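PDB 5N3U: phycocyanobilin lyase subunit alpha, which associates with CpcF to form a lyase that is probably required for attaching the chromophore to the CpcA gene product, an antenna protein of the phycobilisome. Local coordinates for residues A[17-22]-A[44-49]; A[33-38]-A[77-82]; A[92-97]-A[121-126]; A[178-183]-A[211-216]. One frame throughout, in Å; residues are numbered along the deposited sequence.

Overall arrangement
The four contacts follow the chain through an all-helical protein, most of which matches HEAT-like repeat families. Interactions 1 and 2 alternate along the sequence and touch, with centres about 11 Å apart; helix 19-25 of the first is followed by helix 31-43 of the second. Interaction 2 leads on to interaction 3 through consecutive helices 72-83 and 90-96, where Ala78 CA lies 3.9 Å from Leu93 CD2. Interaction 4 comes last, its nearest atoms about 12 Å from those of interaction 3, and on the opposite side of the chain's centre from interactions 1 and 2. The contacts thus stand in series through a helical-repeat protein, an architecture that probably offers surface to partner proteins.

Interaction 1: A[17-22]-A[44-49]; sequences LTPELA and YRVKES
Pro19 and Val46 form the buried, apolar part of this contact, with Pro19 CB resting 3.8 Å from Val46 CG1 and the ring's CG only slightly farther from the same methyl. The two side chains cross at about a right angle, so the flank of the proline ring meets one branch of the valine rather than lying along it. Val46 has CG1 swung opposite its own backbone nitrogen (chi1 176°), which carries that methyl to the proline while CG2 sits beside the nitrogen. Both residues suit their places: proline is at home in the first turn of a helix, where no N-H is needed, and a compact valine is easily buried.

The other side is open to solvent. Glu48, an exposed residue, reaches over with its chain extended beyond CG, also at about a right angle to the proline, and only its carboxylate end touches the ring, OE1 lying 3.6 Å from Pro19 CB. Glu20 OE2 stands 4.6 Å from Glu48 OE1, and these like charges probably disfavour each other mildly.

Thr18 caps the helix whose first residue is Pro19. Its OG1 accepts a bond from Leu21 N (3.1 Å, 155°) and donates to Glu20 OE1 from above the carboxylate plane. In the other segment, Arg45 has positive phi and belongs to the Schellman motif that ends helix 31-43 just before Val46. The contact therefore joins the start of helix 19-25 to the link between helices 31-43 and 49-58, with Trp40 of helix 31-43 packing against Leu17 and Ala22 nearby.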
# COMPACT_ATOMS: atom_id res chain seq x y z
N LEU A 17 -7.16 0.90 -17.25
CA LEU A 17 -7.73 -0.14 -18.05
C LEU A 17 -9.10 -0.46 -17.59
O LEU A 17 -9.49 -0.15 -16.47
CB LEU A 17 -6.88 -1.41 -17.97
CG LEU A 17 -5.44 -1.31 -18.50
CD1 LEU A 17 -4.77 -2.64 -18.28
CD2 LEU A 17 -5.33 -0.90 -19.96
N THR A 18 -9.84 -1.10 -18.50
CA THR A 18 -11.10 -1.75 -18.21
C THR A 18 -10.87 -3.21 -18.65
O THR A 18 -9.94 -3.50 -19.45
CB THR A 18 -12.23 -1.09 -19.07
OG1 THR A 18 -11.94 -1.32 -20.45
CG2 THR A 18 -12.30 0.44 -18.90
N PRO A 19 -11.79 -4.10 -18.29
CA PRO A 19 -11.72 -5.47 -18.81
C PRO A 19 -11.59 -5.57 -20.31
O PRO A 19 -10.71 -6.26 -20.85
CB PRO A 19 -13.05 -6.05 -18.37
CG PRO A 19 -13.32 -5.35 -17.05
CD PRO A 19 -12.93 -3.93 -17.35
N GLU A 20 -12.40 -4.80 -21.03
CA GLU A 20 -12.42 -4.87 -22.49
C GLU A 20 -11.11 -4.40 -22.99
O GLU A 20 -10.52 -4.96 -23.92
CB GLU A 20 -13.60 -4.03 -23.12
CG GLU A 20 -14.91 -4.12 -22.30
CD GLU A 20 -14.84 -3.38 -20.94
OE1 GLU A 20 -14.44 -2.20 -20.92
OE2 GLU A 20 -15.17 -3.94 -19.88
N LEU A 21 -10.61 -3.34 -22.38
CA LEU A 21 -9.35 -2.78 -22.88
C LEU A 21 -8.15 -3.66 -22.52
O LEU A 21 -7.27 -3.89 -23.33
CB LEU A 21 -9.18 -1.39 -22.30
CG LEU A 21 -8.15 -0.48 -22.92
CD1 LEU A 21 -8.06 -0.54 -24.44
CD2 LEU A 21 -8.50 0.91 -22.38
N ALA A 22 -8.19 -4.23 -21.32
CA ALA A 22 -7.14 -5.20 -20.94
C ALA A 22 -7.15 -6.37 -21.88
O ALA A 22 -6.13 -6.80 -22.33
CB ALA A 22 -7.44 -5.73 -19.55
N TYR A 44 -7.35 -7.94 -10.85
CA TYR A 44 -8.74 -7.49 -10.71
C TYR A 44 -9.70 -8.64 -10.89
O TYR A 44 -10.92 -8.44 -10.87
CB TYR A 44 -9.02 -6.32 -11.70
CG TYR A 44 -8.24 -5.12 -11.25
CD1 TYR A 44 -6.91 -4.98 -11.62
CD2 TYR A 44 -8.80 -4.17 -10.44
CE1 TYR A 44 -6.14 -3.92 -11.19
CE2 TYR A 44 -8.03 -3.10 -9.96
CZ TYR A 44 -6.68 -3.01 -10.31
OH TYR A 44 -5.83 -1.99 -9.87
N ARG A 45 -9.21 -9.86 -11.01
CA ARG A 45 -10.08 -11.07 -10.98
C ARG A 45 -11.26 -10.93 -12.00
O ARG A 45 -12.41 -11.07 -11.65
CB ARG A 45 -10.58 -11.38 -9.61
CG ARG A 45 -9.43 -11.83 -8.71
CD ARG A 45 -9.96 -12.66 -7.58
NE ARG A 45 -8.88 -12.86 -6.62
CZ ARG A 45 -8.30 -14.01 -6.30
NH1 ARG A 45 -8.65 -15.18 -6.86
NH2 ARG A 45 -7.33 -13.99 -5.41
N VAL A 46 -10.91 -10.61 -13.23
CA VAL A 46 -11.84 -10.35 -14.29
C VAL A 46 -12.14 -11.70 -14.85
O VAL A 46 -11.42 -12.21 -15.73
CB VAL A 46 -11.18 -9.50 -15.33
CG1 VAL A 46 -12.07 -9.27 -16.54
CG2 VAL A 46 -10.80 -8.14 -14.73
N LYS A 47 -13.19 -12.28 -14.32
CA LYS A 47 -13.58 -13.65 -14.67
C LYS A 47 -14.45 -13.84 -15.94
O LYS A 47 -14.73 -14.95 -16.28
CB LYS A 47 -14.33 -14.28 -13.51
CG LYS A 47 -13.66 -14.07 -12.19
CD LYS A 47 -14.40 -14.80 -11.11
CE LYS A 47 -13.39 -15.36 -10.15
NZ LYS A 47 -13.93 -15.47 -8.78
N GLU A 48 -14.86 -12.78 -16.62
CA GLU A 48 -15.50 -12.89 -17.95
C GLU A 48 -14.90 -13.94 -18.83
O GLU A 48 -13.65 -14.05 -18.98
CB GLU A 48 -15.27 -11.61 -18.71
CG GLU A 48 -16.26 -10.52 -18.39
CD GLU A 48 -15.78 -9.18 -18.90
OE1 GLU A 48 -15.96 -8.17 -18.19
OE2 GLU A 48 -15.19 -9.18 -20.00
N SER A 49 -15.75 -14.64 -19.54
CA SER A 49 -15.25 -15.71 -20.38
C SER A 49 -14.28 -15.23 -21.41
O SER A 49 -13.37 -15.99 -21.76
CB SER A 49 -16.41 -16.51 -21.03
OG SER A 49 -17.13 -15.61 -21.87

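Interaction 2: A[33-38]-A[77-82]; sequences LRYYAA and AARALG
Tyr35 sends its ring away from its own backbone nitrogen (chi1 -178°), while Arg79 holds CG anti to its carbonyl carbon, beside the backbone nitrogen (chi1 -67°), and then runs nearly straight through chi2 and chi3; together these torsions bring the phenol and the guanidinium close to each other at one side of the helix pair. Tyr35 OH reaches the guanidinium edge near its plane, but at 4.3 Å from Arg79 NH1 it is a neighbour and not a bonded partner. The bond of that nitrogen goes to Asn76 OD1. Asn76 thereby holds Arg79 within their shared helix, and through its ND2, which binds Tyr35 O, it ties that helix to the other.

Deeper in, alanines let the backbones draw together. Their small methyls allow the CA atoms of Ala38 and Ala77 to come within 5.5 Å of each other, and Ala38 CB lies 4.2 Å from Ala77 N. On the next turn the methyl of Ala80 sits 3.5 Å from Ala38 O. Leu55 of helix 49-58 packs on both Ala38 and Ala80.

The short axes come within 10.0 Å and diverge by just 19°. Near-parallel packing of two helices on small residues, with an intervening helix, 49-58, packed against both, is characteristic of HEAT-like repeats in an alpha-solenoid.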
# COMPACT_ATOMS: atom_id res chain seq x y z
N LEU A 33 2.77 -3.84 -22.65
CA LEU A 33 1.39 -3.62 -22.45
C LEU A 33 0.63 -4.95 -22.39
O LEU A 33 -0.27 -5.10 -21.55
CB LEU A 33 0.85 -2.70 -23.55
CG LEU A 33 -0.60 -2.24 -23.41
CD1 LEU A 33 -0.86 -1.46 -22.14
CD2 LEU A 33 -1.05 -1.39 -24.61
N ARG A 34 0.98 -5.90 -23.25
CA ARG A 34 0.39 -7.24 -23.10
C ARG A 34 0.71 -7.81 -21.68
O ARG A 34 -0.15 -8.41 -21.04
CB ARG A 34 1.05 -8.23 -24.07
CG ARG A 34 0.88 -7.88 -25.51
CD ARG A 34 1.51 -9.01 -26.31
NE ARG A 34 1.15 -8.85 -27.71
CZ ARG A 34 1.31 -9.77 -28.65
NH1 ARG A 34 1.81 -10.98 -28.38
NH2 ARG A 34 0.92 -9.47 -29.90
N TYR A 35 1.97 -7.70 -21.28
CA TYR A 35 2.43 -8.23 -19.97
C TYR A 35 1.62 -7.61 -18.85
O TYR A 35 1.16 -8.27 -17.97
CB TYR A 35 3.93 -7.99 -19.85
CG TYR A 35 4.61 -8.49 -18.63
CD1 TYR A 35 5.09 -9.79 -18.58
CD2 TYR A 35 4.80 -7.67 -17.50
CE1 TYR A 35 5.73 -10.28 -17.45
CE2 TYR A 35 5.50 -8.16 -16.36
CZ TYR A 35 5.95 -9.43 -16.36
OH TYR A 35 6.57 -10.00 -15.27
N TYR A 36 1.46 -6.30 -18.89
CA TYR A 36 0.77 -5.57 -17.87
C TYR A 36 -0.68 -5.98 -17.86
O TYR A 36 -1.28 -6.26 -16.82
CB TYR A 36 0.96 -4.06 -18.10
CG TYR A 36 0.29 -3.29 -17.00
CD1 TYR A 36 -1.02 -2.95 -17.11
CD2 TYR A 36 0.98 -2.96 -15.84
CE1 TYR A 36 -1.67 -2.30 -16.13
CE2 TYR A 36 0.35 -2.28 -14.81
CZ TYR A 36 -0.98 -1.94 -14.99
OH TYR A 36 -1.63 -1.31 -14.05
N ALA A 37 -1.26 -6.10 -19.04
CA ALA A 37 -2.67 -6.44 -19.11
C ALA A 37 -3.01 -7.80 -18.56
O ALA A 37 -3.99 -7.97 -17.90
CB ALA A 37 -3.14 -6.33 -20.57
N ALA A 38 -2.22 -8.80 -18.86
CA ALA A 38 -2.35 -10.09 -18.23
C ALA A 38 -2.23 -10.05 -16.72
O ALA A 38 -3.09 -10.64 -16.05
CB ALA A 38 -1.31 -11.05 -18.75
N ALA A 77 0.23 -14.85 -17.82
CA ALA A 77 -1.07 -15.48 -18.21
C ALA A 77 -1.39 -16.68 -17.39
O ALA A 77 -2.53 -16.84 -16.91
CB ALA A 77 -1.09 -15.82 -19.70
N ALA A 78 -0.41 -17.55 -17.23
CA ALA A 78 -0.57 -18.67 -16.35
C ALA A 78 -0.97 -18.29 -14.92
O ALA A 78 -1.87 -18.87 -14.36
CB ALA A 78 0.66 -19.54 -16.36
N ARG A 79 -0.31 -17.30 -14.36
CA ARG A 79 -0.57 -16.83 -12.98
C ARG A 79 -1.97 -16.24 -12.91
O ARG A 79 -2.75 -16.56 -12.02
CB ARG A 79 0.40 -15.72 -12.59
CG ARG A 79 1.84 -16.07 -12.45
CD ARG A 79 2.83 -14.86 -12.20
NE ARG A 79 4.23 -15.38 -12.22
CZ ARG A 79 5.27 -14.89 -12.90
NH1 ARG A 79 5.18 -13.78 -13.65
NH2 ARG A 79 6.46 -15.48 -12.77
N ALA A 80 -2.34 -15.43 -13.89
CA ALA A 80 -3.67 -14.84 -13.94
C ALA A 80 -4.79 -15.89 -13.96
O ALA A 80 -5.79 -15.76 -13.18
CB ALA A 80 -3.80 -13.93 -15.15
N LEU A 81 -4.61 -16.96 -14.73
CA LEU A 81 -5.66 -17.98 -14.91
C LEU A 81 -6.00 -18.68 -13.64
O LEU A 81 -7.16 -19.06 -13.40
CB LEU A 81 -5.31 -18.97 -15.97
CG LEU A 81 -5.37 -18.37 -17.34
CD1 LEU A 81 -4.71 -19.25 -18.32
CD2 LEU A 81 -6.83 -18.23 -17.70
N GLY A 82 -5.01 -18.81 -12.76
CA GLY A 82 -5.33 -19.46 -11.53
C GLY A 82 -6.26 -18.64 -10.64
O GLY A 82 -6.89 -19.19 -9.83

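Interaction 3: A[92-97]-A[121-126]; sequences GLINCL and APALIK
Leu97 and Ile94 converge on the single methyl of Ala123, and apolar contacts make up the whole exchange between these segments. Leu97 CD1 comes nearest, 3.6 Å from Ala123 CB. Ile94 adds its CG2 branch at 3.9 Å from the same Ala123 CB; with CG2 set opposite the backbone nitrogen and CG1 beside it (chi1 -73°), the short branch does the touching. An alanine suits this spot because its small methyl lets two larger side chains close over it.

The second apolar group is leucine on leucine. Leu97 CD1 also meets Leu124 CD2 at 3.7 Å, and the two side chains cross at a slant, so they meet through methyl ends rather than side by side. Leu97 CD1 thus touches both Ala123 and Leu124.

Helical backbone bonds, such as Ile125 N to Ala121 O at 2.7 Å, keep Ala123 and Leu124 on their helix. Around the contact Leu112 of helix 102-115 packs on Leu97, and Ala154 and Leu155 of helix 148-157 pack on Leu124. Aliphatic side chains joining helix 121-126 to the C-terminal part of the 90-96 helix region, with further helices packed on both, are characteristic of the layered HEAT-repeat fold.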
# COMPACT_ATOMS: atom_id res chain seq x y z
N GLY A 92 -4.66 -26.21 -20.98
CA GLY A 92 -3.56 -25.32 -21.35
C GLY A 92 -2.53 -25.18 -20.25
O GLY A 92 -1.33 -25.16 -20.51
N LEU A 93 -2.99 -25.12 -18.99
CA LEU A 93 -2.08 -25.07 -17.86
C LEU A 93 -1.30 -26.34 -17.74
O LEU A 93 -0.09 -26.34 -17.49
CB LEU A 93 -2.79 -24.72 -16.53
CG LEU A 93 -3.32 -23.33 -16.47
CD1 LEU A 93 -4.32 -23.23 -15.33
CD2 LEU A 93 -2.19 -22.26 -16.46
N ILE A 94 -1.97 -27.47 -17.97
CA ILE A 94 -1.31 -28.76 -18.03
C ILE A 94 -0.19 -28.82 -19.05
O ILE A 94 0.97 -29.29 -18.79
CB ILE A 94 -2.33 -29.88 -18.21
CG1 ILE A 94 -3.07 -30.06 -16.91
CG2 ILE A 94 -1.61 -31.20 -18.54
CD1 ILE A 94 -4.28 -30.95 -17.06
N ASN A 95 -0.46 -28.27 -20.21
CA ASN A 95 0.58 -28.18 -21.22
C ASN A 95 1.80 -27.38 -20.78
O ASN A 95 2.92 -27.68 -21.11
CB ASN A 95 0.04 -27.44 -22.45
CG ASN A 95 -0.87 -28.29 -23.31
OD1 ASN A 95 -0.91 -29.51 -23.18
ND2 ASN A 95 -1.61 -27.63 -24.19
N CYS A 96 1.55 -26.33 -20.03
CA CYS A 96 2.61 -25.45 -19.53
C CYS A 96 3.56 -26.18 -18.54
O CYS A 96 4.69 -25.74 -18.33
CB CYS A 96 1.98 -24.29 -18.78
SG CYS A 96 1.31 -23.04 -19.92
N LEU A 97 3.09 -27.24 -17.92
CA LEU A 97 3.93 -28.10 -17.09
C LEU A 97 5.06 -28.78 -17.86
O LEU A 97 6.01 -29.27 -17.23
CB LEU A 97 3.14 -29.11 -16.28
CG LEU A 97 2.11 -28.58 -15.34
CD1 LEU A 97 1.34 -29.79 -14.75
CD2 LEU A 97 2.79 -27.77 -14.21
N ALA A 121 -3.17 -34.35 -12.34
CA ALA A 121 -2.31 -35.25 -11.55
C ALA A 121 -1.17 -35.97 -12.32
O ALA A 121 -0.00 -35.95 -11.92
CB ALA A 121 -3.17 -36.22 -10.79
N PRO A 122 -1.46 -36.58 -13.45
CA PRO A 122 -0.37 -37.23 -14.13
C PRO A 122 0.75 -36.27 -14.54
O PRO A 122 1.93 -36.60 -14.46
CB PRO A 122 -1.06 -37.81 -15.42
CG PRO A 122 -2.53 -37.92 -15.01
CD PRO A 122 -2.79 -36.78 -14.12
N ALA A 123 0.41 -35.08 -15.04
CA ALA A 123 1.44 -34.19 -15.47
C ALA A 123 2.25 -33.64 -14.27
O ALA A 123 3.47 -33.48 -14.36
CB ALA A 123 0.87 -33.07 -16.25
N LEU A 124 1.57 -33.39 -13.17
CA LEU A 124 2.26 -33.01 -11.90
C LEU A 124 3.13 -34.11 -11.43
O LEU A 124 4.25 -33.85 -11.04
CB LEU A 124 1.28 -32.63 -10.84
CG LEU A 124 0.52 -31.34 -11.20
CD1 LEU A 124 -0.74 -31.19 -10.36
CD2 LEU A 124 1.41 -30.14 -11.05
N ILE A 125 2.63 -35.34 -11.50
CA ILE A 125 3.44 -36.51 -11.08
C ILE A 125 4.73 -36.71 -11.86
O ILE A 125 5.79 -36.96 -11.32
CB ILE A 125 2.58 -37.76 -11.07
CG1 ILE A 125 1.66 -37.70 -9.84
CG2 ILE A 125 3.40 -39.05 -10.99
CD1 ILE A 125 0.60 -38.80 -9.84
N LYS A 126 4.66 -36.43 -13.13
CA LYS A 126 5.84 -36.52 -13.97
C LYS A 126 6.93 -35.55 -13.54
O LYS A 126 8.12 -35.85 -13.63
CB LYS A 126 5.34 -36.25 -15.40
CG LYS A 126 6.40 -36.07 -16.44
CD LYS A 126 6.11 -36.93 -17.67
CE LYS A 126 4.76 -36.65 -18.25
NZ LYS A 126 4.88 -36.60 -19.75

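Interaction 4: A[178-183]-A[211-216]; sequences VQCAAA and RRVALG
Cys180 against Val213 is a small, buried apolar contact between helices 176-190 and 208-221, inside the region that matches HEAT repeats. Its centre lies about 11 Å from that of the chain, and it hides only 83 Å² in all.

The main touch is between sulfur and methyl: Cys180 SG is 3.7 Å from Val213 CG1. The cysteine points its sulfur opposite the backbone nitrogen (chi1 -172°), which brings SG to the neighbouring helix. On the facing side Val213 likewise holds CG1 opposite its nitrogen (chi1 162°), so that this one branch meets the sulfur while CG2 lies anti to the carbonyl carbon, beside the backbone nitrogen. Cys180 was modelled in two conformers, and the touch described belongs to one of them, so the details of the sulfur's position are best taken with some reserve. The sulfur also comes near the backbone at Ala214, lying 4.5 Å from its CA.

Small residues fit here. The slim, weakly polar thiol of cysteine suits an apolar, buried place, and Ala214 leaves the sulfur access to the helix backbone; the CA atoms of Cys180 and Ala214 are 7.2 Å apart. Helix 193-203, which lies between the two in sequence, covers the same region: Leu199 packs on Cys180, and Val202 and Leu203 pack on Ala214. Arg212, beside Val213, forms salt bridges with Glu236 and with Asp72 of the phycocyanobilin lyase beta subunit, linking the same helix to the partner chain. A small contact between two helices, with helix 193-203 packed on both, is characteristic of the HEAT-repeat alpha-solenoid.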
# COMPACT_ATOMS: atom_id res chain seq x y z
N VAL A 178 10.43 -26.83 0.51
CA VAL A 178 9.97 -28.10 -0.09
C VAL A 178 9.42 -29.05 1.00
O VAL A 178 8.42 -29.76 0.80
CB VAL A 178 11.09 -28.71 -0.91
CG1 VAL A 178 10.73 -30.04 -1.39
CG2 VAL A 178 11.46 -27.74 -2.08
N GLN A 179 10.10 -29.08 2.13
CA GLN A 179 9.61 -29.96 3.20
C GLN A 179 8.25 -29.53 3.72
O GLN A 179 7.41 -30.40 4.04
CB GLN A 179 10.59 -29.94 4.37
CG GLN A 179 11.89 -30.52 4.02
CD GLN A 179 12.88 -30.42 5.17
OE1 GLN A 179 13.20 -29.34 5.65
NE2 GLN A 179 13.35 -31.55 5.60
N CYS A 180 8.04 -28.23 3.81
CA CYS A 180 6.76 -27.68 4.24
C CYS A 180 5.64 -28.04 3.29
O CYS A 180 4.53 -28.45 3.71
CB CYS A 180 6.92 -26.18 4.38
SG CYS A 180 5.55 -25.30 5.11
N ALA A 181 5.91 -27.89 1.97
CA ALA A 181 4.94 -28.30 1.00
C ALA A 181 4.60 -29.78 1.07
O ALA A 181 3.42 -30.16 0.87
CB ALA A 181 5.43 -27.87 -0.34
N ALA A 182 5.63 -30.65 1.28
CA ALA A 182 5.42 -32.07 1.39
C ALA A 182 4.58 -32.37 2.66
O ALA A 182 3.67 -33.19 2.61
CB ALA A 182 6.74 -32.80 1.46
N ALA A 183 4.81 -31.62 3.73
CA ALA A 183 3.97 -31.77 4.97
C ALA A 183 2.55 -31.42 4.74
O ALA A 183 1.62 -32.16 5.04
CB ALA A 183 4.53 -30.96 6.07
N ARG A 211 6.93 -18.93 8.17
CA ARG A 211 5.74 -18.78 9.01
C ARG A 211 4.51 -18.42 8.18
O ARG A 211 3.41 -18.99 8.32
CB ARG A 211 6.03 -17.76 10.11
CG ARG A 211 7.14 -18.15 11.04
CD ARG A 211 7.13 -17.52 12.43
NE ARG A 211 7.44 -16.11 12.39
CZ ARG A 211 8.64 -15.55 12.42
NH1 ARG A 211 9.75 -16.23 12.58
NH2 ARG A 211 8.71 -14.22 12.30
N ARG A 212 4.68 -17.55 7.18
CA ARG A 212 3.57 -17.15 6.35
C ARG A 212 3.07 -18.27 5.53
O ARG A 212 1.88 -18.49 5.38
CB ARG A 212 3.92 -15.93 5.45
CG ARG A 212 4.30 -14.67 6.22
CD ARG A 212 4.79 -13.67 5.18
NE ARG A 212 5.00 -12.34 5.70
CZ ARG A 212 5.78 -11.42 5.12
NH1 ARG A 212 6.51 -11.70 4.06
NH2 ARG A 212 5.85 -10.22 5.62
N VAL A 213 3.98 -19.00 4.96
CA VAL A 213 3.64 -20.19 4.20
C VAL A 213 2.92 -21.23 5.09
O VAL A 213 1.88 -21.78 4.70
CB VAL A 213 4.91 -20.82 3.57
CG1 VAL A 213 4.64 -22.25 3.16
CG2 VAL A 213 5.33 -19.94 2.38
N ALA A 214 3.43 -21.45 6.29
CA ALA A 214 2.82 -22.43 7.19
C ALA A 214 1.36 -22.00 7.53
O ALA A 214 0.44 -22.83 7.56
CB ALA A 214 3.66 -22.55 8.41
N LEU A 215 1.15 -20.69 7.74
CA LEU A 215 -0.18 -20.18 7.94
C LEU A 215 -1.10 -20.48 6.81
O LEU A 215 -2.23 -20.97 7.02
CB LEU A 215 -0.16 -18.68 8.28
CG LEU A 215 0.36 -18.42 9.63
CD1 LEU A 215 0.79 -16.95 9.88
CD2 LEU A 215 -0.65 -18.91 10.66
N GLY A 216 -0.70 -20.17 5.58
CA GLY A 216 -1.53 -20.49 4.47
C GLY A 216 -1.85 -21.97 4.34
O GLY A 216 -2.95 -22.39 4.00